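Local structure of 3'-5'-exonuclease (Saccharomyces cerevisiae, 3E2V) at residues E183-S188 and Y197-H202; E140-M145 and D192-Y197; Q177-E182 and D226-Q231. The protein cuts double-stranded DNA as an endonuclease and degrades it from the 3' end as an exonuclease, probably with magnesium as cofactor. All coordinates share one frame; numbering follows the deposited sequence.

Overall arrangement
Following the chain from the N terminus, helix 132-149 comes first; its residues 140-145 wait until 192-197 to close the loop of contact 2, having passed strand 156-165 and helix 174-187 on the way. That second helix supplies both 177-182 and 183-188. Contact 1 is a short closure, from 183-188 to strand 199-204 through the small helix 192-195, and it lies wholly within the longer loop that contact 3 shuts when 226-231 returns to 177-182. Contact 2 crosses both of the others along the chain and shares Y197 with contact 1. Together they fasten strand 199-204, helices 132-149, 174-187 and 192-195, and the loop 226-231 into one sector of the TIM barrel.

Contact 1 (E183-S188 and Y197-H202); sequences EQLKIS and YPLFLH
L185 on the helix and L199 on the strand meet methyl to methyl: L185 CD2 lies 3.5 Å from L199 CD1, and the two side chains run at a slant to each other rather than alongside. L185 leaves its helix past the strand more than at it; with CG beside the backbone N (chi1 -70°), its branched end is what comes across. L199, by contrast, points toward the helix and uses its two methyls separately. While CD1 goes to L185, the second methyl settles one turn further on, with L199 CD2 3.9 Å from S188 OG and 4.0 Å from S188 CB. Each methyl of L199 thus meets a different residue, CD1 L185 and CD2 S188.

The serine hydroxyl is well occupied despite that apolar neighbour. S188 OG gives its proton to L185 O at 2.7 Å, with a C=O...donor angle of 124°, and it also receives a hydrogen bond from R248 NH1. Since R248 NE reaches Y197 O as well, the one guanidinium links S188 to the residue leading into the strand. Further out, L185 packs on I213, L214 and F217 of helix 207-219, and also touches I162.

Around this buried apolar join the topology is plain: strand 156-165, helix 174-187 and the neighbouring parallel strand 199-204 form a beta-alpha-beta crossover, the repeating step of the TIM barrel on which the TatD-type metal-dependent hydrolases are built.

Contact 2 (E140-M145 and D192-Y197); sequences ELYDLM and DKLSSY
L194 reaches across to Y142 and M145 with its methyls, and this one leucine makes the contact. Its CD1 does most of the touching: L194 CD1 is 3.8 Å from Y142 CE1 and 3.9 Å from Y142 CD1, so it meets the ring obliquely, at the CD1-CE1 bond, and the two side chains slant past each other. The same methyl lies 4.0 Å from M145 CB. L194 CD2 is slightly further off, 4.2 Å from M145 CB, and the rest of the extended methionine leads elsewhere, its sulfur packing on I187.

Y142 owes its place beside the leucine to its first torsion: CG stands opposite the backbone N (chi1 -178°), which swings the ring out along the helix surface toward 192-197. The far end of the ring is then held by N191, whose ND2 hydrogen-bonds Y142 OH. The same asparagine takes the backbone N-H of L194 with OD1, so one side-chain amide positions both partners of the main contact.

Beyond L194 a few local bonds hold the chain as it leaves the weakly bonded helix of about 192-195. K193 O accepts twice from S196, from S196 OG at 2.7 Å and from S196 N at 3.3 Å. Y197 N bonds to L194 O at 3.0 Å, and from there the chain turns toward strand 199-204.

L194 also touches N146 and A149, widening its seat on helix 132-149. That helix has helix 62-75 along another side, meeting L141 and L144, while helix 174-187 packs against L141, Y142 and M145. Helix 192-195 thus packs on helix 132-149 just before the chain enters strand 199-204.

Contact 3 (Q177-E182 and D226-Q231); sequences QKVFFE and DTFQLQ
Behind F228, whose ring meets V179 and F180, the carboxylate of D226 takes two backbone N-H groups at once. D226 OD1 accepts from L230 N at 2.9 Å, with an N-H...O angle of 153°, and D226 OD2 accepts from Q231 N, also at 2.9 Å but straighter, at 163°. Both donors come from the syn side, a little out of the carboxylate plane. With Q229 N bonded to D226 O at 2.9 Å, residues 226-229 make a type I beta turn, and the aspartate staples that turn to the 3-10 segment after it. The whole piece is a loop packed on the outer side of helix 174-187 in the TIM barrel, away from the metal site.

The turn points F228 at the helix. Its ring is approached edge-to-face by F180: the centroids are 5.5 Å apart, the planes lie at 60°, and the pair is offset, with F180 CZ 4.0 Å from F228 CE1. It is the edge of F180 that meets the face of F228. F180 gets there because its CG lies beside the backbone N, which brings the rim of the ring nearer to the loop than its CB bond alone would. T227 CG2 lies over the opposite face of F228, toward its rim.

V127 of helix 118-129 and A134 of helix 132-149 touch both rings, L138 packs on F228, and F97 stacks with F180.

V179 completes the join with a single methyl that serves both rings: V179 CG1 touches F228 CE2 at 3.8 Å and at the same time sits over the centre of the F180 ring, 4.3 Å above its plane.

Contact 1 (E183-S188 and Y197-H202)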
loop_
_atom_site.group_PDB
_atom_site.type_symbol
_atom_site.label_atom_id
_atom_site.label_comp_id
_atom_site.label_asym_id
_atom_site.label_seq_id
_atom_site.Cartn_x
_atom_site.Cartn_y
_atom_site.Cartn_z
ATOM N N GLU A 183 16.332 5.754 -7.048
ATOM C CA GLU A 183 16.065 6.265 -8.397
ATOM C C GLU A 183 14.573 6.567 -8.606
ATOM O O GLU A 183 14.212 7.548 -9.265
ATOM C CB GLU A 183 16.586 5.316 -9.497
ATOM C CG GLU A 183 18.113 5.195 -9.514
ATOM C CD GLU A 183 18.822 6.554 -9.683
ATOM O OE1 GLU A 183 18.492 7.310 -10.638
ATOM O OE2 GLU A 183 19.713 6.867 -8.855
ATOM N N GLN A 184 13.707 5.732 -8.030
ATOM C CA GLN A 184 12.273 6.025 -8.085
ATOM C C GLN A 184 11.891 7.254 -7.278
ATOM O O GLN A 184 11.015 8.017 -7.680
ATOM C CB GLN A 184 11.457 4.793 -7.670
ATOM C CG GLN A 184 11.516 3.683 -8.735
ATOM C CD GLN A 184 10.691 2.483 -8.331
ATOM O OE1 GLN A 184 9.514 2.393 -8.683
ATOM N NE2 GLN A 184 11.283 1.581 -7.536
ATOM N N LEU A 185 12.551 7.464 -6.138
ATOM C CA LEU A 185 12.332 8.707 -5.420
ATOM C C LEU A 185 12.726 9.901 -6.284
ATOM O O LEU A 185 12.039 10.912 -6.291
ATOM C CB LEU A 185 13.077 8.721 -4.084
ATOM C CG LEU A 185 12.522 7.767 -3.024
ATOM C CD1 LEU A 185 13.484 7.733 -1.859
ATOM C CD2 LEU A 185 11.102 8.174 -2.574
ATOM N N LYS A 186 13.822 9.771 -7.019
ATOM C CA LYS A 186 14.236 10.872 -7.890
ATOM C C LYS A 186 13.186 11.142 -8.968
ATOM O O LYS A 186 12.796 12.282 -9.209
ATOM C CB LYS A 186 15.578 10.569 -8.538
ATOM C CG LYS A 186 16.774 10.625 -7.597
ATOM C CD LYS A 186 18.029 10.186 -8.348
ATOM C CE LYS A 186 19.243 10.125 -7.433
ATOM N NZ LYS A 186 20.418 9.523 -8.170
ATOM N N ILE A 187 12.725 10.082 -9.607
ATOM C CA ILE A 187 11.690 10.212 -10.636
ATOM C C ILE A 187 10.458 10.913 -10.092
ATOM O O ILE A 187 9.874 11.759 -10.763
ATOM C CB ILE A 187 11.318 8.827 -11.238
ATOM C CG1 ILE A 187 12.374 8.409 -12.260
ATOM C CG2 ILE A 187 9.903 8.835 -11.843
ATOM C CD1 ILE A 187 12.213 6.964 -12.678
ATOM N N SER A 188 10.093 10.600 -8.853
ATOM C CA SER A 188 8.893 11.165 -8.233
ATOM C C SER A 188 9.017 12.673 -7.975
ATOM O O SER A 188 8.044 13.323 -7.592
ATOM C CB SER A 188 8.593 10.444 -6.915
ATOM O OG SER A 188 9.392 10.940 -5.849
ATOM N N TYR A 197 2.576 14.386 -5.753
ATOM C CA TYR A 197 1.954 13.093 -5.437
ATOM C C TYR A 197 2.433 12.549 -4.097
ATOM O O TYR A 197 3.626 12.618 -3.789
ATOM C CB TYR A 197 2.284 12.062 -6.511
ATOM C CG TYR A 197 1.264 11.974 -7.621
ATOM C CD1 TYR A 197 0.939 13.091 -8.395
ATOM C CD2 TYR A 197 0.638 10.770 -7.913
ATOM C CE1 TYR A 197 -0.015 13.000 -9.419
ATOM C CE2 TYR A 197 -0.324 10.671 -8.933
ATOM C CZ TYR A 197 -0.636 11.784 -9.677
ATOM O OH TYR A 197 -1.585 11.692 -10.689
ATOM N N PRO A 198 1.516 12.007 -3.290
ATOM C CA PRO A 198 1.953 11.351 -2.055
ATOM C C PRO A 198 2.688 10.057 -2.386
ATOM O O PRO A 198 2.389 9.416 -3.414
ATOM C CB PRO A 198 0.632 11.059 -1.327
ATOM C CG PRO A 198 -0.401 10.939 -2.434
ATOM C CD PRO A 198 0.044 11.976 -3.454
ATOM N N LEU A 199 3.631 9.672 -1.519
ATOM C CA LEU A 199 4.374 8.436 -1.690
ATOM C C LEU A 199 3.778 7.330 -0.839
ATOM O O LEU A 199 3.450 7.537 0.340
ATOM C CB LEU A 199 5.858 8.628 -1.349
ATOM C CG LEU A 199 6.611 9.688 -2.171
ATOM C CD1 LEU A 199 8.075 9.727 -1.741
ATOM C CD2 LEU A 199 6.545 9.373 -3.639
ATOM N N PHE A 200 3.663 6.157 -1.447
ATOM C CA PHE A 200 3.155 4.966 -0.798
ATOM C C PHE A 200 4.344 4.041 -0.609
ATOM O O PHE A 200 4.835 3.427 -1.564
ATOM C CB PHE A 200 2.041 4.362 -1.673
ATOM C CG PHE A 200 1.276 3.254 -1.015
ATOM C CD1 PHE A 200 0.271 3.527 -0.099
ATOM C CD2 PHE A 200 1.561 1.946 -1.300
ATOM C CE1 PHE A 200 -0.439 2.498 0.498
ATOM C CE2 PHE A 200 0.854 0.901 -0.686
ATOM C CZ PHE A 200 -0.153 1.183 0.200
ATOM N N LEU A 201 4.836 3.995 0.627
ATOM C CA LEU A 201 6.159 3.453 0.931
ATOM C C LEU A 201 6.062 2.123 1.654
ATOM O O LEU A 201 5.208 1.925 2.518
ATOM C CB LEU A 201 6.917 4.472 1.772
ATOM C CG LEU A 201 7.181 5.838 1.144
ATOM C CD1 LEU A 201 7.511 6.889 2.206
ATOM C CD2 LEU A 201 8.233 5.772 0.033
ATOM N N HIS A 202 6.958 1.219 1.264
ATOM C CA HIS A 202 7.092 -0.113 1.863
ATOM C C HIS A 202 8.368 -0.141 2.706
ATOM O O HIS A 202 9.450 0.243 2.252
ATOM C CB HIS A 202 7.124 -1.180 0.756
ATOM C CG HIS A 202 7.201 -2.585 1.265
ATOM N ND1 HIS A 202 6.083 -3.354 1.497
ATOM C CD2 HIS A 202 8.265 -3.364 1.572
ATOM C CE1 HIS A 202 6.452 -4.540 1.950
ATOM N NE2 HIS A 202 7.772 -4.572 2.001
#

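Contact 2 (E140-M145 and D192-Y197)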
loop_
_atom_site.group_PDB
_atom_site.type_symbol
_atom_site.label_atom_id
_atom_site.label_comp_id
_atom_site.label_asym_id
_atom_site.label_seq_id
_atom_site.Cartn_x
_atom_site.Cartn_y
_atom_site.Cartn_z
ATOM N N GLU A 140 10.840 4.310 -18.968
ATOM C CA GLU A 140 9.539 3.700 -19.203
ATOM C C GLU A 140 8.601 3.981 -18.018
ATOM O O GLU A 140 7.439 4.344 -18.205
ATOM C CB GLU A 140 9.698 2.199 -19.424
ATOM C CG GLU A 140 8.375 1.470 -19.617
ATOM C CD GLU A 140 8.524 -0.037 -19.689
ATOM O OE1 GLU A 140 9.670 -0.526 -19.838
ATOM O OE2 GLU A 140 7.485 -0.738 -19.611
ATOM N N LEU A 141 9.133 3.845 -16.806
ATOM C CA LEU A 141 8.351 4.093 -15.601
ATOM C C LEU A 141 7.923 5.556 -15.452
ATOM O O LEU A 141 6.753 5.841 -15.185
ATOM C CB LEU A 141 9.152 3.626 -14.380
ATOM C CG LEU A 141 8.465 3.793 -13.028
ATOM C CD1 LEU A 141 7.168 2.992 -12.955
ATOM C CD2 LEU A 141 9.422 3.352 -11.940
ATOM N N TYR A 142 8.866 6.483 -15.652
ATOM C CA TYR A 142 8.568 7.922 -15.656
ATOM C C TYR A 142 7.499 8.261 -16.683
ATOM O O TYR A 142 6.512 8.961 -16.387
ATOM C CB TYR A 142 9.860 8.687 -15.972
ATOM C CG TYR A 142 9.746 10.198 -15.960
ATOM C CD1 TYR A 142 9.309 10.876 -14.820
ATOM C CD2 TYR A 142 10.104 10.946 -17.070
ATOM C CE1 TYR A 142 9.220 12.260 -14.782
ATOM C CE2 TYR A 142 10.022 12.340 -17.044
ATOM C CZ TYR A 142 9.583 12.985 -15.893
ATOM O OH TYR A 142 9.494 14.362 -15.849
ATOM N N ASP A 143 7.692 7.740 -17.892
ATOM C CA ASP A 143 6.727 7.982 -18.969
ATOM C C ASP A 143 5.323 7.492 -18.608
ATOM O O ASP A 143 4.338 8.195 -18.843
ATOM C CB ASP A 143 7.196 7.330 -20.266
ATOM C CG ASP A 143 8.348 8.090 -20.934
ATOM O OD1 ASP A 143 8.683 9.232 -20.520
ATOM O OD2 ASP A 143 8.935 7.506 -21.873
ATOM N N LEU A 144 5.235 6.307 -18.008
ATOM C CA LEU A 144 3.955 5.771 -17.551
ATOM C C LEU A 144 3.281 6.669 -16.517
ATOM O O LEU A 144 2.094 6.984 -16.618
ATOM C CB LEU A 144 4.140 4.369 -16.972
ATOM C CG LEU A 144 2.863 3.667 -16.508
ATOM C CD1 LEU A 144 1.918 3.472 -17.686
ATOM C CD2 LEU A 144 3.225 2.319 -15.885
ATOM N N MET A 145 4.045 7.080 -15.506
ATOM C CA MET A 145 3.537 7.991 -14.486
ATOM C C MET A 145 3.016 9.282 -15.114
ATOM O O MET A 145 1.920 9.718 -14.794
ATOM C CB MET A 145 4.628 8.305 -13.450
ATOM C CG MET A 145 5.036 7.130 -12.590
ATOM S SD MET A 145 6.330 7.627 -11.354
ATOM C CE MET A 145 6.581 6.029 -10.509
ATOM N N ASP A 192 6.841 19.112 -11.594
ATOM C CA ASP A 192 5.955 19.661 -10.563
ATOM C C ASP A 192 4.754 18.773 -10.238
ATOM O O ASP A 192 4.370 18.646 -9.079
ATOM C CB ASP A 192 5.486 21.078 -10.917
ATOM C CG ASP A 192 6.604 22.110 -10.843
ATOM O OD1 ASP A 192 7.708 21.818 -10.320
ATOM O OD2 ASP A 192 6.370 23.241 -11.318
ATOM N N LYS A 193 4.169 18.156 -11.262
ATOM C CA LYS A 193 2.964 17.361 -11.052
ATOM C C LYS A 193 3.267 16.129 -10.204
ATOM O O LYS A 193 2.603 15.889 -9.199
ATOM C CB LYS A 193 2.329 16.958 -12.376
ATOM C CG LYS A 193 0.889 16.434 -12.239
ATOM C CD LYS A 193 0.323 15.924 -13.575
ATOM C CE LYS A 193 0.031 17.046 -14.576
ATOM N NZ LYS A 193 -0.311 16.522 -15.945
ATOM N N LEU A 194 4.287 15.374 -10.593
ATOM C CA LEU A 194 4.666 14.193 -9.813
ATOM C C LEU A 194 5.168 14.567 -8.428
ATOM O O LEU A 194 4.931 13.839 -7.478
ATOM C CB LEU A 194 5.705 13.356 -10.543
ATOM C CG LEU A 194 5.270 12.752 -11.897
ATOM C CD1 LEU A 194 6.318 11.781 -12.407
ATOM C CD2 LEU A 194 3.881 12.082 -11.814
ATOM N N SER A 195 5.841 15.707 -8.308
ATOM C CA SER A 195 6.384 16.139 -7.011
ATOM C C SER A 195 5.309 16.312 -5.935
ATOM O O SER A 195 5.601 16.219 -4.747
ATOM C CB SER A 195 7.186 17.436 -7.156
ATOM O OG SER A 195 8.383 17.227 -7.886
ATOM N N SER A 196 4.073 16.539 -6.359
ATOM C CA SER A 196 2.969 16.766 -5.427
ATOM C C SER A 196 2.305 15.457 -5.009
ATOM O O SER A 196 1.544 15.430 -4.043
ATOM C CB SER A 196 1.916 17.689 -6.068
ATOM O OG SER A 196 1.265 17.068 -7.169
ATOM N N TYR A 197 2.576 14.386 -5.753
ATOM C CA TYR A 197 1.954 13.093 -5.437
ATOM C C TYR A 197 2.433 12.549 -4.097
ATOM O O TYR A 197 3.626 12.618 -3.789
ATOM C CB TYR A 197 2.284 12.062 -6.511
ATOM C CG TYR A 197 1.264 11.974 -7.621
ATOM C CD1 TYR A 197 0.939 13.091 -8.395
ATOM C CD2 TYR A 197 0.638 10.770 -7.913
ATOM C CE1 TYR A 197 -0.015 13.000 -9.419
ATOM C CE2 TYR A 197 -0.324 10.671 -8.933
ATOM C CZ TYR A 197 -0.636 11.784 -9.677
ATOM O OH TYR A 197 -1.585 11.692 -10.689
#

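Contact 3 (Q177-E182 and D226-Q231)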
loop_
_atom_site.group_PDB
_atom_site.type_symbol
_atom_site.label_atom_id
_atom_site.label_comp_id
_atom_site.label_asym_id
_atom_site.label_seq_id
_atom_site.Cartn_x
_atom_site.Cartn_y
_atom_site.Cartn_z
ATOM N N GLN A 177 17.852 -3.115 -4.106
ATOM C CA GLN A 177 16.733 -2.441 -3.442
ATOM C C GLN A 177 17.057 -0.977 -3.185
ATOM O O GLN A 177 16.252 -0.083 -3.473
ATOM C CB GLN A 177 16.374 -3.130 -2.129
ATOM C CG GLN A 177 15.763 -4.520 -2.299
ATOM C CD GLN A 177 15.200 -5.061 -0.995
ATOM O OE1 GLN A 177 14.843 -4.289 -0.088
ATOM N NE2 GLN A 177 15.092 -6.383 -0.903
ATOM N N LYS A 178 18.223 -0.718 -2.608
ATOM C CA LYS A 178 18.568 0.656 -2.230
ATOM C C LYS A 178 18.682 1.537 -3.468
ATOM O O LYS A 178 18.166 2.664 -3.493
ATOM C CB LYS A 178 19.875 0.677 -1.427
ATOM C CG LYS A 178 19.701 0.147 -0.009
ATOM C CD LYS A 178 21.062 -0.125 0.651
ATOM C CE LYS A 178 21.758 1.133 1.096
ATOM N NZ LYS A 178 23.161 0.768 1.520
ATOM N N VAL A 179 19.368 1.045 -4.498
ATOM C CA VAL A 179 19.564 1.872 -5.694
ATOM C C VAL A 179 18.236 2.237 -6.372
ATOM O O VAL A 179 18.011 3.402 -6.720
ATOM C CB VAL A 179 20.513 1.214 -6.713
ATOM C CG1 VAL A 179 20.597 2.058 -7.970
ATOM C CG2 VAL A 179 21.899 1.074 -6.111
ATOM N N PHE A 180 17.361 1.251 -6.557
ATOM C CA PHE A 180 16.122 1.506 -7.294
ATOM C C PHE A 180 15.003 2.127 -6.464
ATOM O O PHE A 180 14.118 2.753 -7.021
ATOM C CB PHE A 180 15.732 0.285 -8.131
ATOM C CG PHE A 180 16.661 0.086 -9.281
ATOM C CD1 PHE A 180 16.606 0.957 -10.366
ATOM C CD2 PHE A 180 17.667 -0.873 -9.229
ATOM C CE1 PHE A 180 17.516 0.830 -11.433
ATOM C CE2 PHE A 180 18.591 -1.000 -10.280
ATOM C CZ PHE A 180 18.522 -0.150 -11.366
ATOM N N PHE A 181 15.072 2.000 -5.140
ATOM C CA PHE A 181 14.226 2.852 -4.284
ATOM C C PHE A 181 14.616 4.316 -4.527
ATOM O O PHE A 181 13.758 5.176 -4.792
ATOM C CB PHE A 181 14.408 2.442 -2.820
ATOM C CG PHE A 181 13.651 3.282 -1.812
ATOM C CD1 PHE A 181 12.394 3.841 -2.094
ATOM C CD2 PHE A 181 14.170 3.427 -0.537
ATOM C CE1 PHE A 181 11.713 4.581 -1.113
ATOM C CE2 PHE A 181 13.508 4.143 0.446
ATOM C CZ PHE A 181 12.279 4.721 0.175
ATOM N N GLU A 182 15.916 4.597 -4.444
ATOM C CA GLU A 182 16.373 5.965 -4.599
ATOM C C GLU A 182 16.112 6.537 -5.992
ATOM O O GLU A 182 15.675 7.680 -6.104
ATOM C CB GLU A 182 17.853 6.093 -4.231
ATOM C CG GLU A 182 18.371 7.521 -4.397
ATOM C CD GLU A 182 19.707 7.741 -3.728
ATOM O OE1 GLU A 182 20.064 6.981 -2.804
ATOM O OE2 GLU A 182 20.399 8.693 -4.141
ATOM N N ASP A 226 24.321 11.558 -11.624
ATOM C CA ASP A 226 23.147 11.127 -12.405
ATOM C C ASP A 226 23.432 9.873 -13.251
ATOM O O ASP A 226 23.248 9.877 -14.476
ATOM C CB ASP A 226 22.622 12.284 -13.266
ATOM C CG ASP A 226 21.243 12.004 -13.874
ATOM O OD1 ASP A 226 20.502 11.114 -13.371
ATOM O OD2 ASP A 226 20.894 12.693 -14.850
ATOM N N THR A 227 23.853 8.806 -12.578
ATOM C CA THR A 227 24.201 7.542 -13.220
ATOM C C THR A 227 23.133 7.071 -14.204
ATOM O O THR A 227 23.447 6.577 -15.298
ATOM C CB THR A 227 24.478 6.464 -12.160
ATOM O OG1 THR A 227 25.614 6.872 -11.375
ATOM C CG2 THR A 227 24.771 5.105 -12.798
ATOM N N PHE A 228 21.866 7.242 -13.831
ATOM C CA PHE A 228 20.770 6.729 -14.659
ATOM C C PHE A 228 20.155 7.761 -15.598
ATOM O O PHE A 228 19.115 7.527 -16.222
ATOM C CB PHE A 228 19.750 5.986 -13.775
ATOM C CG PHE A 228 20.358 4.791 -13.078
ATOM C CD1 PHE A 228 20.422 3.559 -13.718
ATOM C CD2 PHE A 228 20.935 4.914 -11.825
ATOM C CE1 PHE A 228 21.030 2.458 -13.081
ATOM C CE2 PHE A 228 21.540 3.829 -11.182
ATOM C CZ PHE A 228 21.595 2.596 -11.822
ATOM N N GLN A 229 20.837 8.905 -15.714
ATOM C CA GLN A 229 20.529 9.911 -16.738
ATOM C C GLN A 229 19.084 10.425 -16.680
ATOM O O GLN A 229 18.434 10.642 -17.704
ATOM C CB GLN A 229 20.898 9.414 -18.159
ATOM C CG GLN A 229 22.390 9.118 -18.364
ATOM C CD GLN A 229 22.755 8.701 -19.796
ATOM O OE1 GLN A 229 21.890 8.381 -20.619
ATOM N NE2 GLN A 229 24.057 8.688 -20.086
ATOM N N LEU A 230 18.597 10.661 -15.464
ATOM C CA LEU A 230 17.221 11.112 -15.272
ATOM C C LEU A 230 17.038 12.564 -15.678
ATOM O O LEU A 230 15.946 12.982 -16.056
ATOM C CB LEU A 230 16.800 10.933 -13.816
ATOM C CG LEU A 230 16.852 9.529 -13.225
ATOM C CD1 LEU A 230 16.424 9.568 -11.758
ATOM C CD2 LEU A 230 15.978 8.554 -14.009
ATOM N N GLN A 231 18.113 13.336 -15.592
ATOM C CA GLN A 231 18.049 14.755 -15.927
ATOM C C GLN A 231 17.965 14.980 -17.445
ATOM O O GLN A 231 17.869 16.122 -17.903
ATOM C CB GLN A 231 19.216 15.505 -15.257
ATOM C CG GLN A 231 19.067 15.519 -13.726
ATOM C CD GLN A 231 20.316 15.956 -12.989
ATOM O OE1 GLN A 231 21.012 16.891 -13.403
ATOM N NE2 GLN A 231 20.603 15.288 -11.879
#